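Long-range contact in cytochrome c552 (Thermochromatium tepidum, PDB 5ZE8), which carries five heme c groups and probably serves as a low-potential electron-transfer protein in a purple sulfur photosynthetic bacterium: residues E278-T291 / T423-I435. Sequence-based numbering, arbitrary orientation.
Sequences EAMLKRSIVFDLTT and TAPVLIAVSEKPI. With HEC (heme c), chain F.
At one edge of the two-sheet beta region of this multiheme cytochrome, outer strand 285-291 runs alongside strand 426-434 of the second sheet, their axes 18° from parallel and bridged by side chains and water. Lys433 closes the far end: its chain, bent at chi2 and chi4, runs antiparallel to the side chain of Leu289 and curls its tip back, so that NZ gives a 2.7 Å bond to Leu289 O, in the carbonyl plane. From there NZ also makes a long salt bridge to Asp288 OD1, at 3.7 Å. A methionine in place of Lys433 would probably leave Leu289 O without this donor and remove the distant positive charge that faces Asp288. Ser431 OG takes a weak bond from Leu289 N (3.3 Å) and shares a water with Asp288 OD1. Phe287, with CG anti to its backbone N (chi1 -175°), brings CD2 and CE2 of its ring up to the other strand: Ala429 CB comes obliquely to within 3.5 Å of CD2, whereas Ser431 N lies at the ring edge, in plane. Nearer the heme, Ile428 CG2 packs on Leu281 CB at 3.6 Å, and the side chains of Ile428 and Ile285 cross at about a right angle, their CD1 atoms 4.1 Å apart. A second water donates to both Lys282 O and Ile428 O. Leu281 CD2 comes within 3.6 Å of heme propionate O1D, while Ser284 CB packs on the same propionate arm. Strand 297-306 pairs with 285-294 and strand 397-405 with 426-434; Ile428 and Ala429 form a classic beta bulge facing Leu402, and Phe287 and Leu289 reach Leu323 and Leu325, respectively, of strand 320-328 between the sheets.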
loop_
_atom_site.group_PDB
_atom_site.type_symbol
_atom_site.label_atom_id
_atom_site.label_comp_id
_atom_site.label_asym_id
_atom_site.label_seq_id
_atom_site.Cartn_x
_atom_site.Cartn_y
_atom_site.Cartn_z
ATOM N N GLU A 278 1.382 -11.312 -4.784
ATOM C CA GLU A 278 0.318 -12.121 -5.355
ATOM C C GLU A 278 -0.497 -12.986 -4.355
ATOM O O GLU A 278 -1.689 -13.058 -4.420
ATOM C CB GLU A 278 0.927 -12.950 -6.547
ATOM C CG GLU A 278 0.028 -14.035 -7.126
ATOM C CD GLU A 278 0.746 -14.977 -8.144
ATOM O OE1 GLU A 278 0.416 -16.211 -8.190
ATOM O OE2 GLU A 278 1.621 -14.493 -8.896
ATOM N N ALA A 279 0.092 -13.634 -3.333
ATOM C CA ALA A 279 -0.774 -14.339 -2.363
ATOM C C ALA A 279 -1.704 -13.504 -1.600
ATOM O O ALA A 279 -2.849 -13.892 -1.303
ATOM C CB ALA A 279 0.111 -15.165 -1.411
ATOM N N MET A 280 -1.284 -12.274 -1.248
ATOM C CA MET A 280 -2.134 -11.407 -0.553
ATOM C C MET A 280 -3.287 -11.010 -1.512
ATOM O O MET A 280 -4.403 -10.844 -1.094
ATOM C CB MET A 280 -1.321 -10.164 -0.098
ATOM C CG MET A 280 -2.041 -9.341 0.842
ATOM S SD MET A 280 -2.202 -10.224 2.452
ATOM C CE MET A 280 -2.918 -8.860 3.374
ATOM N N LEU A 281 -2.924 -10.633 -2.718
ATOM C CA LEU A 281 -3.941 -10.197 -3.699
ATOM C C LEU A 281 -5.001 -11.288 -3.952
ATOM O O LEU A 281 -6.141 -11.017 -4.062
ATOM C CB LEU A 281 -3.259 -9.859 -5.007
ATOM C CG LEU A 281 -2.475 -8.511 -4.963
ATOM C CD1 LEU A 281 -1.586 -8.442 -6.180
ATOM C CD2 LEU A 281 -3.447 -7.377 -4.902
ATOM N N LYS A 282 -4.566 -12.514 -4.044
ATOM C CA LYS A 282 -5.607 -13.643 -4.219
ATOM C C LYS A 282 -6.547 -13.838 -3.075
ATOM O O LYS A 282 -7.726 -14.211 -3.242
ATOM C CB LYS A 282 -4.902 -14.907 -4.549
ATOM C CG LYS A 282 -4.188 -14.942 -5.843
ATOM C CD LYS A 282 -3.302 -16.174 -5.976
ATOM C CE LYS A 282 -2.583 -16.171 -7.288
ATOM N NZ LYS A 282 -1.441 -17.124 -7.193
ATOM N N ARG A 283 -6.082 -13.550 -1.899
ATOM C CA ARG A 283 -6.943 -13.537 -0.711
ATOM C C ARG A 283 -7.789 -12.397 -0.544
ATOM O O ARG A 283 -8.684 -12.396 0.279
ATOM C CB ARG A 283 -6.103 -13.765 0.581
ATOM C CG ARG A 283 -5.708 -15.214 0.776
ATOM C CD ARG A 283 -6.806 -16.141 1.314
ATOM N NE ARG A 283 -7.228 -15.681 2.617
ATOM C CZ ARG A 283 -6.626 -16.064 3.735
ATOM N NH1 ARG A 283 -5.578 -16.863 3.670
ATOM N NH2 ARG A 283 -6.984 -15.533 4.898
ATOM N N SER A 284 -7.601 -11.343 -1.325
ATOM C CA SER A 284 -8.220 -10.127 -0.988
ATOM C C SER A 284 -9.643 -9.950 -1.420
ATOM O O SER A 284 -10.342 -9.053 -0.950
ATOM C CB SER A 284 -7.365 -8.986 -1.539
ATOM O OG SER A 284 -7.561 -8.884 -2.948
ATOM N N ILE A 285 -10.131 -10.884 -2.253
ATOM C CA ILE A 285 -11.487 -10.899 -2.768
ATOM C C ILE A 285 -12.009 -12.360 -2.787
ATOM O O ILE A 285 -11.197 -13.286 -2.825
ATOM C CB ILE A 285 -11.643 -10.264 -4.181
ATOM C CG1 ILE A 285 -11.147 -11.142 -5.347
ATOM C CG2 ILE A 285 -11.053 -8.894 -4.165
ATOM C CD1 ILE A 285 -9.707 -11.524 -5.297
ATOM N N VAL A 286 -13.307 -12.524 -2.856
ATOM C CA VAL A 286 -13.960 -13.759 -3.246
ATOM C C VAL A 286 -14.571 -13.581 -4.639
ATOM O O VAL A 286 -15.396 -12.674 -4.808
ATOM C CB VAL A 286 -15.029 -14.162 -2.240
ATOM C CG1 VAL A 286 -15.483 -15.628 -2.516
ATOM C CG2 VAL A 286 -14.486 -14.089 -0.845
ATOM N N PHE A 287 -14.154 -14.405 -5.565
ATOM C CA PHE A 287 -14.564 -14.313 -6.948
ATOM C C PHE A 287 -15.297 -15.555 -7.388
ATOM O O PHE A 287 -14.789 -16.641 -7.182
ATOM C CB PHE A 287 -13.301 -14.093 -7.758
ATOM C CG PHE A 287 -13.550 -13.844 -9.238
ATOM C CD1 PHE A 287 -14.010 -12.653 -9.676
ATOM C CD2 PHE A 287 -13.282 -14.849 -10.138
ATOM C CE1 PHE A 287 -14.178 -12.449 -11.072
ATOM C CE2 PHE A 287 -13.442 -14.653 -11.496
ATOM C CZ PHE A 287 -13.899 -13.459 -11.955
ATOM N N ASP A 288 -16.462 -15.409 -7.961
ATOM C CA ASP A 288 -17.208 -16.595 -8.464
ATOM C C ASP A 288 -18.035 -16.260 -9.693
ATOM O O ASP A 288 -18.436 -15.136 -9.892
ATOM C CB ASP A 288 -18.101 -17.142 -7.354
ATOM C CG ASP A 288 -18.471 -18.609 -7.543
ATOM O OD1 ASP A 288 -17.753 -19.390 -8.247
ATOM O OD2 ASP A 288 -19.499 -18.920 -6.905
ATOM N N LEU A 289 -18.204 -17.280 -10.549
ATOM C CA LEU A 289 -18.947 -17.175 -11.807
ATOM C C LEU A 289 -20.030 -18.247 -11.775
ATOM O O LEU A 289 -19.715 -19.374 -11.423
ATOM C CB LEU A 289 -18.048 -17.510 -12.961
ATOM C CG LEU A 289 -18.670 -17.780 -14.339
ATOM C CD1 LEU A 289 -19.291 -16.471 -14.786
ATOM C CD2 LEU A 289 -17.569 -18.147 -15.270
ATOM N N THR A 290 -21.249 -17.798 -11.986
ATOM C CA THR A 290 -22.455 -18.656 -12.120
ATOM C C THR A 290 -23.040 -18.481 -13.502
ATOM O O THR A 290 -22.952 -17.420 -14.070
ATOM C CB THR A 290 -23.553 -18.386 -11.050
ATOM O OG1 THR A 290 -24.051 -17.015 -11.034
ATOM C CG2 THR A 290 -23.040 -18.764 -9.806
ATOM N N THR A 291 -23.619 -19.542 -14.072
ATOM C CA THR A 291 -24.345 -19.346 -15.353
ATOM C C THR A 291 -25.682 -20.055 -15.256
ATOM O O THR A 291 -25.771 -21.044 -14.549
ATOM C CB THR A 291 -23.559 -19.874 -16.585
ATOM O OG1 THR A 291 -23.470 -21.293 -16.539
ATOM C CG2 THR A 291 -22.144 -19.328 -16.614
ATOM N N THR A 423 4.924 -4.358 -14.131
ATOM C CA THR A 423 3.890 -3.706 -14.870
ATOM C C THR A 423 2.826 -4.635 -15.521
ATOM O O THR A 423 1.754 -4.147 -15.914
ATOM C CB THR A 423 4.427 -2.784 -15.922
ATOM O OG1 THR A 423 5.090 -3.522 -16.935
ATOM C CG2 THR A 423 5.377 -1.767 -15.311
ATOM N N ALA A 424 3.155 -5.911 -15.628
ATOM C CA ALA A 424 2.226 -6.906 -16.190
ATOM C C ALA A 424 0.993 -7.020 -15.324
ATOM O O ALA A 424 1.076 -6.931 -14.087
ATOM C CB ALA A 424 2.880 -8.238 -16.256
ATOM N N PRO A 425 -0.170 -7.181 -15.957
ATOM C CA PRO A 425 -1.326 -7.548 -15.150
ATOM C C PRO A 425 -1.079 -8.806 -14.321
ATOM O O PRO A 425 -0.386 -9.744 -14.814
ATOM C CB PRO A 425 -2.411 -7.800 -16.173
ATOM C CG PRO A 425 -1.987 -7.097 -17.401
ATOM C CD PRO A 425 -0.486 -7.168 -17.404
ATOM N N VAL A 426 -1.593 -8.808 -13.103
ATOM C CA VAL A 426 -1.502 -9.884 -12.177
ATOM C C VAL A 426 -2.812 -10.614 -12.159
ATOM O O VAL A 426 -3.808 -10.064 -11.757
ATOM C CB VAL A 426 -1.113 -9.414 -10.721
ATOM C CG1 VAL A 426 -0.969 -10.608 -9.834
ATOM C CG2 VAL A 426 0.178 -8.552 -10.737
ATOM N N LEU A 427 -2.794 -11.913 -12.502
ATOM C CA LEU A 427 -4.027 -12.718 -12.405
ATOM C C LEU A 427 -4.288 -13.053 -10.964
ATOM O O LEU A 427 -3.509 -13.808 -10.319
ATOM C CB LEU A 427 -3.898 -14.036 -13.259
ATOM C CG LEU A 427 -5.115 -14.952 -13.231
ATOM C CD1 LEU A 427 -6.316 -14.240 -13.835
ATOM C CD2 LEU A 427 -4.839 -16.240 -14.046
ATOM N N ILE A 428 -5.355 -12.529 -10.409
ATOM C CA ILE A 428 -5.659 -12.697 -8.996
ATOM C C ILE A 428 -6.881 -13.578 -8.669
ATOM O O ILE A 428 -7.126 -13.863 -7.519
ATOM C CB ILE A 428 -5.727 -11.333 -8.218
ATOM C CG1 ILE A 428 -6.903 -10.421 -8.667
ATOM C CG2 ILE A 428 -4.399 -10.608 -8.375
ATOM C CD1 ILE A 428 -7.301 -9.283 -7.674
ATOM N N ALA A 429 -7.691 -13.969 -9.687
ATOM C CA ALA A 429 -8.829 -14.832 -9.494
ATOM C C ALA A 429 -9.205 -15.422 -10.818
ATOM O O ALA A 429 -9.126 -14.760 -11.858
ATOM C CB ALA A 429 -10.034 -14.132 -8.922
ATOM N N VAL A 430 -9.687 -16.688 -10.754
ATOM C CA VAL A 430 -10.133 -17.379 -11.984
ATOM C C VAL A 430 -11.340 -18.196 -11.598
ATOM O O VAL A 430 -11.335 -18.835 -10.556
ATOM C CB VAL A 430 -9.075 -18.311 -12.553
ATOM C CG1 VAL A 430 -9.617 -19.022 -13.826
ATOM C CG2 VAL A 430 -7.847 -17.581 -13.011
ATOM N N SER A 431 -12.361 -18.256 -12.458
ATOM C CA SER A 431 -13.498 -19.146 -12.278
ATOM C C SER A 431 -13.888 -19.668 -13.646
ATOM O O SER A 431 -14.043 -18.873 -14.569
ATOM C CB SER A 431 -14.631 -18.466 -11.612
ATOM O OG SER A 431 -15.663 -19.357 -11.200
ATOM N N GLU A 432 -14.080 -20.990 -13.730
ATOM C CA GLU A 432 -14.477 -21.682 -15.000
ATOM C C GLU A 432 -15.790 -22.385 -14.796
ATOM O O GLU A 432 -15.992 -23.012 -13.732
ATOM C CB GLU A 432 -13.469 -22.741 -15.408
ATOM C CG GLU A 432 -12.210 -22.167 -16.113
ATOM C CD GLU A 432 -11.316 -23.235 -16.695
ATOM O OE1 GLU A 432 -11.359 -24.395 -16.151
ATOM O OE2 GLU A 432 -10.513 -22.935 -17.608
ATOM N N LYS A 433 -16.682 -22.258 -15.750
ATOM C CA LYS A 433 -17.873 -23.103 -15.786
ATOM C C LYS A 433 -17.989 -23.852 -17.122
ATOM O O LYS A 433 -18.027 -23.208 -18.162
ATOM C CB LYS A 433 -19.121 -22.286 -15.445
ATOM C CG LYS A 433 -19.154 -21.806 -14.009
ATOM C CD LYS A 433 -19.282 -22.973 -13.011
ATOM C CE LYS A 433 -19.374 -22.513 -11.557
ATOM N NZ LYS A 433 -18.229 -21.632 -11.168
ATOM N N PRO A 434 -17.931 -25.212 -17.105
ATOM C CA PRO A 434 -18.427 -25.893 -18.333
ATOM C C PRO A 434 -19.883 -25.853 -18.658
ATOM O O PRO A 434 -20.713 -25.943 -17.777
ATOM C CB PRO A 434 -17.886 -27.315 -18.129
ATOM C CG PRO A 434 -16.472 -26.998 -17.857
ATOM C CD PRO A 434 -16.615 -25.855 -16.804
ATOM N N ILE A 435 -20.171 -25.728 -19.951
ATOM C CA ILE A 435 -21.532 -25.554 -20.465
ATOM C C ILE A 435 -21.862 -26.827 -21.245
ATOM O O ILE A 435 -21.121 -27.241 -22.147
ATOM C CB ILE A 435 -21.601 -24.387 -21.452
ATOM C CG1 ILE A 435 -21.105 -23.108 -20.776
ATOM C CG2 ILE A 435 -23.012 -24.182 -21.995
ATOM C CD1 ILE A 435 -21.808 -22.694 -19.500
ATOM O OXT ILE A 435 -22.899 -27.405 -20.953
HETATM FE FE HEC F . -5.345 -3.266 4.002
HETATM C CHA HEC F . -4.200 -4.083 0.971
HETATM C CHB HEC F . -3.457 -0.413 4.022
HETATM C CHC HEC F . -6.700 -2.347 7.022
HETATM C CHD HEC F . -6.848 -6.335 4.251
HETATM N NA HEC F . -4.083 -2.376 2.755
HETATM C C1A HEC F . -3.775 -2.869 1.470
HETATM C C2A HEC F . -2.854 -1.980 0.819
HETATM C C3A HEC F . -2.648 -0.971 1.722
HETATM C C4A HEC F . -3.399 -1.203 2.902
HETATM C CMA HEC F . -1.787 0.283 1.540
HETATM C CAA HEC F . -2.310 -2.110 -0.624
HETATM C CBA HEC F . -3.293 -1.546 -1.645
HETATM C CGA HEC F . -2.836 -1.618 -3.080
HETATM O O1A HEC F . -2.040 -0.768 -3.544
HETATM O O2A HEC F . -3.277 -2.578 -3.785
HETATM N NB HEC F . -5.137 -1.706 5.298
HETATM C C1B HEC F . -4.250 -0.681 5.110
HETATM C C2B HEC F . -4.333 0.226 6.200
HETATM C C3B HEC F . -5.274 -0.262 7.104
HETATM C C4B HEC F . -5.772 -1.500 6.465
HETATM C CMB HEC F . -3.571 1.548 6.368
HETATM C CAB HEC F . -5.862 0.300 8.334
HETATM C CBB HEC F . -6.420 1.580 8.196
HETATM N NC HEC F . -6.547 -4.164 5.368
HETATM C C1C HEC F . -6.998 -3.581 6.511
HETATM C C2C HEC F . -7.694 -4.592 7.253
HETATM C C3C HEC F . -7.727 -5.750 6.525
HETATM C C4C HEC F . -7.029 -5.448 5.292
HETATM C CMC HEC F . -8.245 -4.407 8.665
HETATM C CAC HEC F . -8.345 -7.114 6.794
HETATM C CBC HEC F . -9.714 -7.144 7.137
HETATM N ND HEC F . -5.532 -4.804 2.832
HETATM C C1D HEC F . -6.111 -6.039 3.101
HETATM C C2D HEC F . -5.881 -7.004 2.003
HETATM C C3D HEC F . -5.165 -6.391 1.042
HETATM C C4D HEC F . -4.970 -5.030 1.625
HETATM C CMD HEC F . -6.410 -8.389 1.974
HETATM C CAD HEC F . -4.646 -6.912 -0.264
HETATM C CBD HEC F . -5.192 -6.132 -1.437
HETATM C CGD HEC F . -4.211 -5.231 -2.169
HETATM O O1D HEC F . -2.997 -5.352 -2.018
HETATM O O2D HEC F . -4.722 -4.410 -2.917
HETATM O O HOH W 1 -8.570 -15.337 -5.823
HETATM O O HOH W 2 -15.096 -20.600 -8.956
#